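Local coordinates for protein solute carrier family 15 member 1 (PDB 5A9D) that moves small peptides into intestinal cells together with protons, the part described being its extracellular domain of immunoglobulin-like fold, at residues G13-M17 with T27-M31; G95-R100 with G128-S134; R100-N106 with V121-S127. One frame throughout, in Å; residues are numbered along the deposited sequence. Where two conformers were deposited one is given.

From the N terminus the chain builds two successive β-sandwiches, each made of a pair of four-stranded sheets. Contact 1 lies in the first, where it closes the short loop formed by the hairpin 17-21/24-28. The chain completes that sandwich and enters the second on strand 97-103, which pairs with the edge strand 125-132 in both remaining contacts. Contact 2 closes a loop of 27 residues, and contact 3 is nested inside it, closing 14 of them, with Arg100 shared by both. Contact 1 touches neither: its centre is about 38 Å from each of the other two centres, on the opposite side of the chain's centre.

Contact 1. Residues G13-M17 with T27-M31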
loop_
_atom_site.group_PDB
_atom_site.type_symbol
_atom_site.label_atom_id
_atom_site.label_comp_id
_atom_site.label_asym_id
_atom_site.label_seq_id
_atom_site.Cartn_x
_atom_site.Cartn_y
_atom_site.Cartn_z
ATOM N N GLY A 13 17.608 -12.920 6.017
ATOM C CA GLY A 13 18.074 -13.766 7.120
ATOM C C GLY A 13 19.579 -13.950 7.070
ATOM O O GLY A 13 20.256 -13.238 6.330
ATOM N N ASN A 14 20.123 -14.898 7.836
ATOM C CA ASN A 14 21.570 -15.159 7.909
ATOM C C ASN A 14 22.025 -16.485 7.227
ATOM O O ASN A 14 23.134 -16.951 7.466
ATOM C CB ASN A 14 22.047 -15.111 9.374
ATOM C CG ASN A 14 21.382 -16.128 10.275
ATOM O OD1 ASN A 14 20.790 -17.124 9.821
ATOM N ND2 ASN A 14 21.466 -15.896 11.585
ATOM N N ASN A 15 21.161 -17.092 6.404
ATOM C CA ASN A 15 21.525 -18.341 5.733
ATOM C C ASN A 15 20.879 -18.441 4.331
ATOM O O ASN A 15 20.094 -17.577 3.937
ATOM C CB ASN A 15 21.169 -19.572 6.633
ATOM C CG ASN A 15 19.685 -19.874 6.829
ATOM O OD1 ASN A 15 18.776 -19.125 6.427
ATOM N ND2 ASN A 15 19.400 -20.980 7.492
ATOM N N ASN A 16 21.205 -19.517 3.600
ATOM C CA ASN A 16 20.621 -19.803 2.301
ATOM C C ASN A 16 19.160 -20.190 2.472
ATOM O O ASN A 16 18.846 -20.974 3.345
ATOM C CB ASN A 16 21.355 -20.966 1.630
ATOM C CG ASN A 16 22.733 -20.630 1.112
ATOM O OD1 ASN A 16 23.146 -19.467 1.023
ATOM N ND2 ASN A 16 23.484 -21.654 0.801
ATOM N N MET A 17 18.273 -19.635 1.641
ATOM C CA MET A 17 16.863 -19.978 1.692
ATOM C C MET A 17 16.368 -20.253 0.313
ATOM O O MET A 17 16.870 -19.670 -0.649
ATOM C CB MET A 17 16.038 -18.871 2.365
ATOM C CG MET A 17 16.269 -18.825 3.848
ATOM S SD MET A 17 15.203 -17.640 4.645
ATOM C CE MET A 17 13.675 -18.601 4.672
ATOM N N THR A 27 17.050 -20.443 -4.964
ATOM C CA THR A 27 17.831 -20.452 -3.726
ATOM C C THR A 27 18.656 -19.162 -3.686
ATOM O O THR A 27 19.413 -18.888 -4.623
ATOM C CB THR A 27 18.670 -21.704 -3.614
ATOM O OG1 THR A 27 17.809 -22.832 -3.664
ATOM C CG2 THR A 27 19.450 -21.755 -2.322
ATOM N N LEU A 28 18.531 -18.415 -2.599
ATOM C CA LEU A 28 19.246 -17.162 -2.405
ATOM C C LEU A 28 20.172 -17.232 -1.218
ATOM O O LEU A 28 19.779 -17.690 -0.137
ATOM C CB LEU A 28 18.210 -16.018 -2.111
ATOM C CG LEU A 28 17.372 -15.525 -3.247
ATOM C CD1 LEU A 28 16.347 -14.578 -2.712
ATOM C CD2 LEU A 28 18.249 -14.787 -4.282
ATOM N N ALA A 29 21.360 -16.640 -1.368
ATOM C CA ALA A 29 22.253 -16.475 -0.234
ATOM C C ALA A 29 21.630 -15.396 0.713
ATOM O O ALA A 29 20.725 -14.645 0.324
ATOM C CB ALA A 29 23.623 -16.012 -0.727
ATOM N N GLN A 30 22.113 -15.337 1.944
ATOM C CA GLN A 30 21.705 -14.321 2.922
ATOM C C GLN A 30 22.006 -12.923 2.362
ATOM O O GLN A 30 22.985 -12.736 1.630
ATOM C CB GLN A 30 22.503 -14.509 4.228
ATOM C CG GLN A 30 24.040 -14.443 4.064
ATOM C CD GLN A 30 24.674 -15.829 3.858
ATOM O OE1 GLN A 30 24.146 -16.742 3.153
ATOM N NE2 GLN A 30 25.848 -16.013 4.468
ATOM N N MET A 31 21.161 -11.949 2.696
ATOM C CA MET A 31 21.324 -10.553 2.265
ATOM C C MET A 31 21.426 -10.425 0.753
ATOM O O MET A 31 22.357 -9.798 0.256
ATOM C CB MET A 31 22.507 -9.872 2.995
ATOM C CG MET A 31 22.306 -9.744 4.483
ATOM S SD MET A 31 20.902 -8.651 4.858
ATOM C CE MET A 31 20.427 -9.304 6.421
#
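Met17 and Leu28 form the antiparallel hydrogen-bonded pair on which this contact rests. Met17 N gives its hydrogen to Leu28 O at 3.0 Å, and Leu28 N returns a bond of 2.9 Å to Met17 O, nearly straight at 168°. The same carbonyls also receive C-H contacts from Asn16 CA and Thr27 CA.

Beyond the pair the chains are no longer regular strand, and Gln30 takes over. Its chi1 of 58° tucks CG over its own backbone, and a bend at chi2 folds the amide back beside Asn16. Gln30 CB lies 3.3 Å from Gly13 O, while Gln30 OE1 comes within 3.6 Å of Asn16 OD1, the two amide planes standing 53° apart; two oxygens meet here, so the approach is not a bond. Asn16 OD1 also rests 3.4 Å from Ala29 CA, and the alanine side chain is small enough for Ala29 CB to stay 3.9 Å from Asn16 OD1. At the far end Met31 CE reaches to 3.9 Å from Gly13 O; an apolar methionine suits this buried place, where it also packs on Val168 of the second subunit.

In the second shell Asn11 positions both chains: its ND2 donates to Asn15 O and to Leu28 O, giving the latter carbonyl two donors, while its OD1 accepts from Gly13 N. Thr27 OG1 is hydrogen-bonded to Thr18 OG1 across the hairpin. Met31 O accepts from Lys180 NZ of the second subunit.

The pair marks the open end of the hairpin between strands 17-21 and 24-28, with 24-28 at the edge of its sheet. Met17 and Leu28 point to the same face, Met17 touching Ile50 of strand 49-52 and Asn11, Leu28 touching Val9; strand 4-11, to which those last two belong, is part of the facing sheet of this sandwich.

Contact 2. Residues G95-R100 with G128-S134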
loop_
_atom_site.group_PDB
_atom_site.type_symbol
_atom_site.label_atom_id
_atom_site.label_comp_id
_atom_site.label_asym_id
_atom_site.label_seq_id
_atom_site.Cartn_x
_atom_site.Cartn_y
_atom_site.Cartn_z
ATOM N N GLY A 95 -2.854 9.894 -19.491
ATOM C CA GLY A 95 -4.274 10.003 -19.793
ATOM C C GLY A 95 -5.176 8.921 -19.252
ATOM O O GLY A 95 -6.403 9.073 -19.307
ATOM N N GLU A 96 -4.594 7.818 -18.736
ATOM C CA GLU A 96 -5.400 6.745 -18.144
ATOM C C GLU A 96 -6.037 7.183 -16.826
ATOM O O GLU A 96 -5.515 8.069 -16.137
ATOM C CB GLU A 96 -4.590 5.460 -17.953
ATOM C CG GLU A 96 -4.329 4.737 -19.264
ATOM C CD GLU A 96 -3.689 3.376 -19.103
ATOM O OE1 GLU A 96 -2.684 3.273 -18.363
ATOM O OE2 GLU A 96 -4.203 2.409 -19.709
ATOM N N ASN A 97 -7.175 6.581 -16.496
ATOM C CA ASN A 97 -7.941 6.909 -15.322
ATOM C C ASN A 97 -7.754 5.835 -14.287
ATOM O O ASN A 97 -7.889 4.660 -14.600
ATOM C CB ASN A 97 -9.431 7.075 -15.698
ATOM C CG ASN A 97 -9.623 8.145 -16.768
ATOM O OD1 ASN A 97 -9.354 9.337 -16.562
ATOM N ND2 ASN A 97 -9.914 7.721 -17.985
ATOM N N GLY A 98 -7.431 6.248 -13.072
ATOM C CA GLY A 98 -7.287 5.348 -11.938
ATOM C C GLY A 98 -8.646 5.090 -11.346
ATOM O O GLY A 98 -9.384 6.031 -11.078
ATOM N N ILE A 99 -9.003 3.825 -11.155
ATOM C CA ILE A 99 -10.280 3.479 -10.544
ATOM C C ILE A 99 -10.038 2.510 -9.391
ATOM O O ILE A 99 -9.332 1.520 -9.550
ATOM C CB ILE A 99 -11.305 2.908 -11.576
ATOM C CG1 ILE A 99 -11.657 3.938 -12.673
ATOM C CG2 ILE A 99 -12.593 2.374 -10.889
ATOM C CD1 ILE A 99 -12.406 3.326 -13.908
ATOM N N ARG A 100 -10.642 2.793 -8.241
ATOM C CA ARG A 100 -10.597 1.869 -7.108
ATOM C C ARG A 100 -12.047 1.648 -6.652
ATOM O O ARG A 100 -12.926 2.451 -6.961
ATOM C CB ARG A 100 -9.701 2.384 -5.961
ATOM C CG ARG A 100 -10.286 3.589 -5.260
ATOM C CD ARG A 100 -9.536 3.881 -3.995
ATOM N NE ARG A 100 -10.018 5.136 -3.439
ATOM C CZ ARG A 100 -9.399 5.815 -2.489
ATOM N NH1 ARG A 100 -8.277 5.348 -1.953
ATOM N NH2 ARG A 100 -9.882 6.980 -2.081
ATOM N N GLY A 128 -6.868 -1.081 -4.272
ATOM C CA GLY A 128 -5.923 -0.122 -4.816
ATOM C C GLY A 128 -6.491 0.347 -6.146
ATOM O O GLY A 128 -7.505 -0.185 -6.607
ATOM N N TYR A 129 -5.889 1.360 -6.759
ATOM C CA TYR A 129 -6.346 1.815 -8.067
ATOM C C TYR A 129 -5.709 0.916 -9.149
ATOM O O TYR A 129 -4.556 0.508 -9.021
ATOM C CB TYR A 129 -5.861 3.256 -8.340
ATOM C CG TYR A 129 -6.515 4.345 -7.516
ATOM C CD1 TYR A 129 -7.706 4.933 -7.924
ATOM C CD2 TYR A 129 -5.913 4.826 -6.351
ATOM C CE1 TYR A 129 -8.307 5.960 -7.184
ATOM C CE2 TYR A 129 -6.493 5.865 -5.611
ATOM C CZ TYR A 129 -7.697 6.418 -6.030
ATOM O OH TYR A 129 -8.297 7.438 -5.335
ATOM N N GLN A 130 -6.421 0.754 -10.270
ATOM C CA GLN A 130 -5.954 0.139 -11.512
ATOM C C GLN A 130 -6.362 1.145 -12.596
ATOM O O GLN A 130 -7.293 1.933 -12.372
ATOM C CB GLN A 130 -6.504 -1.275 -11.713
ATOM C CG GLN A 130 -5.931 -2.247 -10.662
ATOM C CD GLN A 130 -6.234 -3.679 -10.974
ATOM O OE1 GLN A 130 -5.523 -4.338 -11.701
ATOM N NE2 GLN A 130 -7.262 -4.211 -10.379
ATOM N N PHE A 131 -5.614 1.201 -13.698
ATOM C CA PHE A 131 -5.750 2.232 -14.716
ATOM C C PHE A 131 -6.286 1.734 -16.053
ATOM O O PHE A 131 -5.989 0.628 -16.497
ATOM C CB PHE A 131 -4.409 2.984 -14.881
ATOM C CG PHE A 131 -4.033 3.735 -13.609
ATOM C CD1 PHE A 131 -3.499 3.069 -12.518
ATOM C CD2 PHE A 131 -4.180 5.114 -13.525
ATOM C CE1 PHE A 131 -3.195 3.756 -11.332
ATOM C CE2 PHE A 131 -3.837 5.804 -12.355
ATOM C CZ PHE A 131 -3.386 5.117 -11.249
ATOM N N PHE A 132 -7.131 2.575 -16.666
ATOM C CA PHE A 132 -7.886 2.255 -17.877
ATOM C C PHE A 132 -7.868 3.391 -18.851
ATOM O O PHE A 132 -7.868 4.552 -18.424
ATOM C CB PHE A 132 -9.374 1.962 -17.507
ATOM C CG PHE A 132 -9.537 0.857 -16.483
ATOM C CD1 PHE A 132 -9.499 1.136 -15.122
ATOM C CD2 PHE A 132 -9.689 -0.468 -16.885
ATOM C CE1 PHE A 132 -9.546 0.102 -14.182
ATOM C CE2 PHE A 132 -9.806 -1.488 -15.940
ATOM C CZ PHE A 132 -9.746 -1.196 -14.598
ATOM N N PRO A 133 -7.939 3.101 -20.182
ATOM C CA PRO A 133 -8.052 4.202 -21.156
ATOM C C PRO A 133 -9.406 4.911 -20.980
ATOM O O PRO A 133 -10.340 4.321 -20.416
ATOM C CB PRO A 133 -7.977 3.480 -22.507
ATOM C CG PRO A 133 -7.427 2.119 -22.212
ATOM C CD PRO A 133 -7.960 1.787 -20.859
ATOM N N SER A 134 -9.532 6.161 -21.471
ATOM C CA SER A 134 -10.772 6.941 -21.330
ATOM C C SER A 134 -12.013 6.299 -21.960
ATOM O O SER A 134 -11.905 5.431 -22.823
ATOM C CB SER A 134 -10.599 8.356 -21.882
ATOM O OG SER A 134 -9.337 8.587 -22.465
HETATM O O HOH W 1 -6.987 7.360 -22.153
#
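Arg100 crosses one face of the Tyr129 ring obliquely. Its CB is 3.4 Å from Gly128 O; CG, which a chi1 of 69° folds back above the main chain, stands over the ring, offset toward its rim and 4.0 Å from its centroid, in a CH-pi contact. Arg100 CD continues across to 3.7 Å from Tyr129 CZ. The guanidinium ends nearly parallel to the ring, 15° between planes, with Tyr129 OH over its centre. The bonds go elsewhere: NE to Thr166 OG1, NH1 in a salt bridge to Asp86 of the second subunit, NH2 to Thr72 of that subunit, while Asp184 takes the tyrosine hydroxyl. Replacing Arg100 by an alanine would probably leave Asp86 of the second subunit without its mate and bare one face of the Tyr129 ring.

These residues belong to strand 97-103 and the edge strand 125-132, antiparallel neighbours in one sheet of the second immunoglobulin-like sandwich. Asn97 pairs with Phe132 and Ile99 with Gln130, each through two backbone bonds, the shortest being Ile99 N to Gln130 O at 2.8 Å. Between them Gly98 faces Phe131, its CA 3.8 Å from the ring centroid; a β-carbon at this glycine would clash with the ring. On the opposite face Ile99 CD1 meets Phe132 CD1 at 3.8 Å, both side chains touching Met113 of the facing sheet. Asn97 fastens the strand's start, OD1 accepting from Ser163 N and ND2 donating to Asp160 O. Where the chains part, a water accepts from Ser134 N at 2.9 Å and donates weakly to Gly95 O.

Contact 3. Residues R100-N106 with V121-S127; sequences RFVNTLN and VTSHNAS
Phe101 and Ser127 are joined by two hydrogen bonds, only one of them wholly backbone. Ser127 N donates to Phe101 O at 2.9 Å, but Phe101 N finds the hydroxyl Ser127 OG, also at 2.9 Å and almost straight (173°), where a regular strand would offer a carbonyl. Serine suits the place because its short side chain, turned back between the backbone N and the carbonyl carbon (chi1 67°), can stand in for one. Farther along, Asn103 N donates to Asn125 O. Asn103 O faces both His124 N and Asn125 N, through bonds that are both weak, which makes a G1 β-bulge; His124 takes its left-handed backbone position.

Among side-chain bonds Asn103 does most. With chi1 at 178°, it sends its amide away from its own N and toward Val121. Glu107 O is the stronger acceptor of ND2; across the contact Asn103 ND2 meets Val121 O at 2.9 Å through a bent N-H. OD1 takes Leu105 N in an Asx turn, the donor standing above the carbonyl plane. Asparagine fits by offering both a donor and an acceptor. Asn125 ND2 donates in its amide plane to Thr122 OG1 at 2.8 Å, bracing the bend. A water bridges Arg100 NH1, from which it accepts in the guanidinium plane, to Ser127 O.

Apolar contact comes from Val102 CG2 on Ala126 CB, 3.7 Å apart. One face of the His124 imidazole lies over Thr104 CA, and the ring also stacks with Trp76 of the second subunit.

Strand 97-103 is held on its other edge by strand 164-171. Phe101 turns toward the facing sheet, meeting Tyr118 edge-to-face and touching Ile111, while Val102, on the other side, packs on Ile12 of the second subunit.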
loop_
_atom_site.group_PDB
_atom_site.type_symbol
_atom_site.label_atom_id
_atom_site.label_comp_id
_atom_site.label_asym_id
_atom_site.label_seq_id
_atom_site.Cartn_x
_atom_site.Cartn_y
_atom_site.Cartn_z
ATOM N N ARG A 100 -10.642 2.793 -8.241
ATOM C CA ARG A 100 -10.597 1.869 -7.108
ATOM C C ARG A 100 -12.047 1.648 -6.652
ATOM O O ARG A 100 -12.926 2.451 -6.961
ATOM C CB ARG A 100 -9.701 2.384 -5.961
ATOM C CG ARG A 100 -10.286 3.589 -5.260
ATOM C CD ARG A 100 -9.536 3.881 -3.995
ATOM N NE ARG A 100 -10.018 5.136 -3.439
ATOM C CZ ARG A 100 -9.399 5.815 -2.489
ATOM N NH1 ARG A 100 -8.277 5.348 -1.953
ATOM N NH2 ARG A 100 -9.882 6.980 -2.081
ATOM N N PHE A 101 -12.290 0.529 -6.001
ATOM C CA PHE A 101 -13.623 0.193 -5.531
ATOM C C PHE A 101 -13.639 0.119 -4.014
ATOM O O PHE A 101 -12.679 -0.332 -3.405
ATOM C CB PHE A 101 -14.084 -1.151 -6.123
ATOM C CG PHE A 101 -14.443 -1.026 -7.584
ATOM C CD1 PHE A 101 -13.463 -1.142 -8.571
ATOM C CD2 PHE A 101 -15.750 -0.715 -7.971
ATOM C CE1 PHE A 101 -13.791 -0.966 -9.922
ATOM C CE2 PHE A 101 -16.086 -0.580 -9.319
ATOM C CZ PHE A 101 -15.106 -0.677 -10.285
ATOM N N VAL A 102 -14.746 0.574 -3.415
ATOM C CA VAL A 102 -14.939 0.523 -1.985
ATOM C C VAL A 102 -16.134 -0.398 -1.785
ATOM O O VAL A 102 -17.199 -0.162 -2.358
ATOM C CB VAL A 102 -15.139 1.925 -1.326
ATOM C CG1 VAL A 102 -15.679 1.808 0.111
ATOM C CG2 VAL A 102 -13.842 2.726 -1.342
ATOM N N ASN A 103 -15.965 -1.411 -0.932
ATOM C CA ASN A 103 -17.033 -2.348 -0.630
ATOM C C ASN A 103 -17.704 -1.965 0.674
ATOM O O ASN A 103 -17.028 -1.904 1.692
ATOM C CB ASN A 103 -16.471 -3.780 -0.581
ATOM C CG ASN A 103 -17.490 -4.824 -0.217
ATOM O OD1 ASN A 103 -18.684 -4.643 -0.409
ATOM N ND2 ASN A 103 -17.033 -5.966 0.238
ATOM N N THR A 104 -19.024 -1.697 0.668
ATOM C CA THR A 104 -19.729 -1.403 1.932
ATOM C C THR A 104 -20.568 -2.603 2.384
ATOM O O THR A 104 -21.229 -2.526 3.402
ATOM C CB THR A 104 -20.575 -0.121 1.853
ATOM O OG1 THR A 104 -21.723 -0.370 1.049
ATOM C CG2 THR A 104 -19.794 1.080 1.333
ATOM N N LEU A 105 -20.533 -3.711 1.624
ATOM C CA LEU A 105 -21.314 -4.901 1.936
ATOM C C LEU A 105 -20.633 -5.717 3.023
ATOM O O LEU A 105 -19.451 -5.505 3.279
ATOM C CB LEU A 105 -21.541 -5.749 0.660
ATOM C CG LEU A 105 -22.065 -4.991 -0.569
ATOM C CD1 LEU A 105 -22.106 -5.906 -1.773
ATOM C CD2 LEU A 105 -23.420 -4.337 -0.305
ATOM N N ASN A 106 -21.381 -6.661 3.644
ATOM C CA ASN A 106 -20.913 -7.513 4.739
ATOM C C ASN A 106 -20.175 -8.778 4.254
ATOM O O ASN A 106 -19.670 -9.565 5.066
ATOM C CB ASN A 106 -22.091 -7.844 5.697
ATOM C CG ASN A 106 -22.688 -6.590 6.308
ATOM O OD1 ASN A 106 -21.973 -5.680 6.759
ATOM N ND2 ASN A 106 -24.010 -6.475 6.275
ATOM N N VAL A 121 -12.487 -7.774 -2.416
ATOM C CA VAL A 121 -12.382 -6.510 -1.688
ATOM C C VAL A 121 -13.202 -6.733 -0.417
ATOM O O VAL A 121 -14.395 -7.021 -0.486
ATOM C CB VAL A 121 -12.866 -5.276 -2.489
ATOM C CG1 VAL A 121 -12.645 -3.987 -1.682
ATOM C CG2 VAL A 121 -12.177 -5.190 -3.841
ATOM N N THR A 122 -12.550 -6.647 0.728
ATOM C CA THR A 122 -13.184 -6.913 2.017
ATOM C C THR A 122 -14.188 -5.802 2.427
ATOM O O THR A 122 -14.183 -4.716 1.861
ATOM C CB THR A 122 -12.100 -7.196 3.083
ATOM O OG1 THR A 122 -11.314 -6.011 3.274
ATOM C CG2 THR A 122 -11.182 -8.386 2.706
ATOM N N SER A 123 -15.050 -6.111 3.407
ATOM C CA SER A 123 -16.086 -5.242 3.932
ATOM C C SER A 123 -15.521 -3.937 4.452
ATOM O O SER A 123 -14.565 -3.950 5.235
ATOM C CB SER A 123 -16.854 -5.958 5.038
ATOM O OG SER A 123 -17.532 -7.065 4.471
ATOM N N HIS A 124 -16.139 -2.809 4.030
ATOM C CA HIS A 124 -15.762 -1.436 4.410
ATOM C C HIS A 124 -14.282 -1.191 4.172
ATOM O O HIS A 124 -13.572 -0.656 5.010
ATOM C CB HIS A 124 -16.219 -1.090 5.829
ATOM C CG HIS A 124 -17.703 -1.152 5.985
ATOM N ND1 HIS A 124 -18.338 -2.301 6.439
ATOM C CD2 HIS A 124 -18.639 -0.204 5.744
ATOM C CE1 HIS A 124 -19.628 -2.005 6.481
ATOM N NE2 HIS A 124 -19.856 -0.762 6.052
ATOM N N ASN A 125 -13.832 -1.611 3.001
ATOM C CA ASN A 125 -12.463 -1.483 2.591
ATOM C C ASN A 125 -12.356 -1.023 1.129
ATOM O O ASN A 125 -13.315 -1.139 0.357
ATOM C CB ASN A 125 -11.736 -2.803 2.817
ATOM C CG ASN A 125 -10.252 -2.652 2.971
ATOM O OD1 ASN A 125 -9.672 -1.544 2.872
ATOM N ND2 ASN A 125 -9.598 -3.776 3.180
ATOM N N ALA A 126 -11.190 -0.481 0.770
ATOM C CA ALA A 126 -10.936 -0.012 -0.577
ATOM C C ALA A 126 -9.891 -0.888 -1.227
ATOM O O ALA A 126 -8.952 -1.329 -0.568
ATOM C CB ALA A 126 -10.438 1.430 -0.547
ATOM N N SER A 127 -10.017 -1.078 -2.542
ATOM C CA SER A 127 -9.008 -1.748 -3.334
ATOM C C SER A 127 -7.966 -0.669 -3.664
ATOM O O SER A 127 -8.215 0.529 -3.465
ATOM C CB SER A 127 -9.640 -2.213 -4.654
ATOM O OG SER A 127 -10.009 -1.112 -5.485
HETATM O O HOH W 2 -6.766 2.736 -2.489
#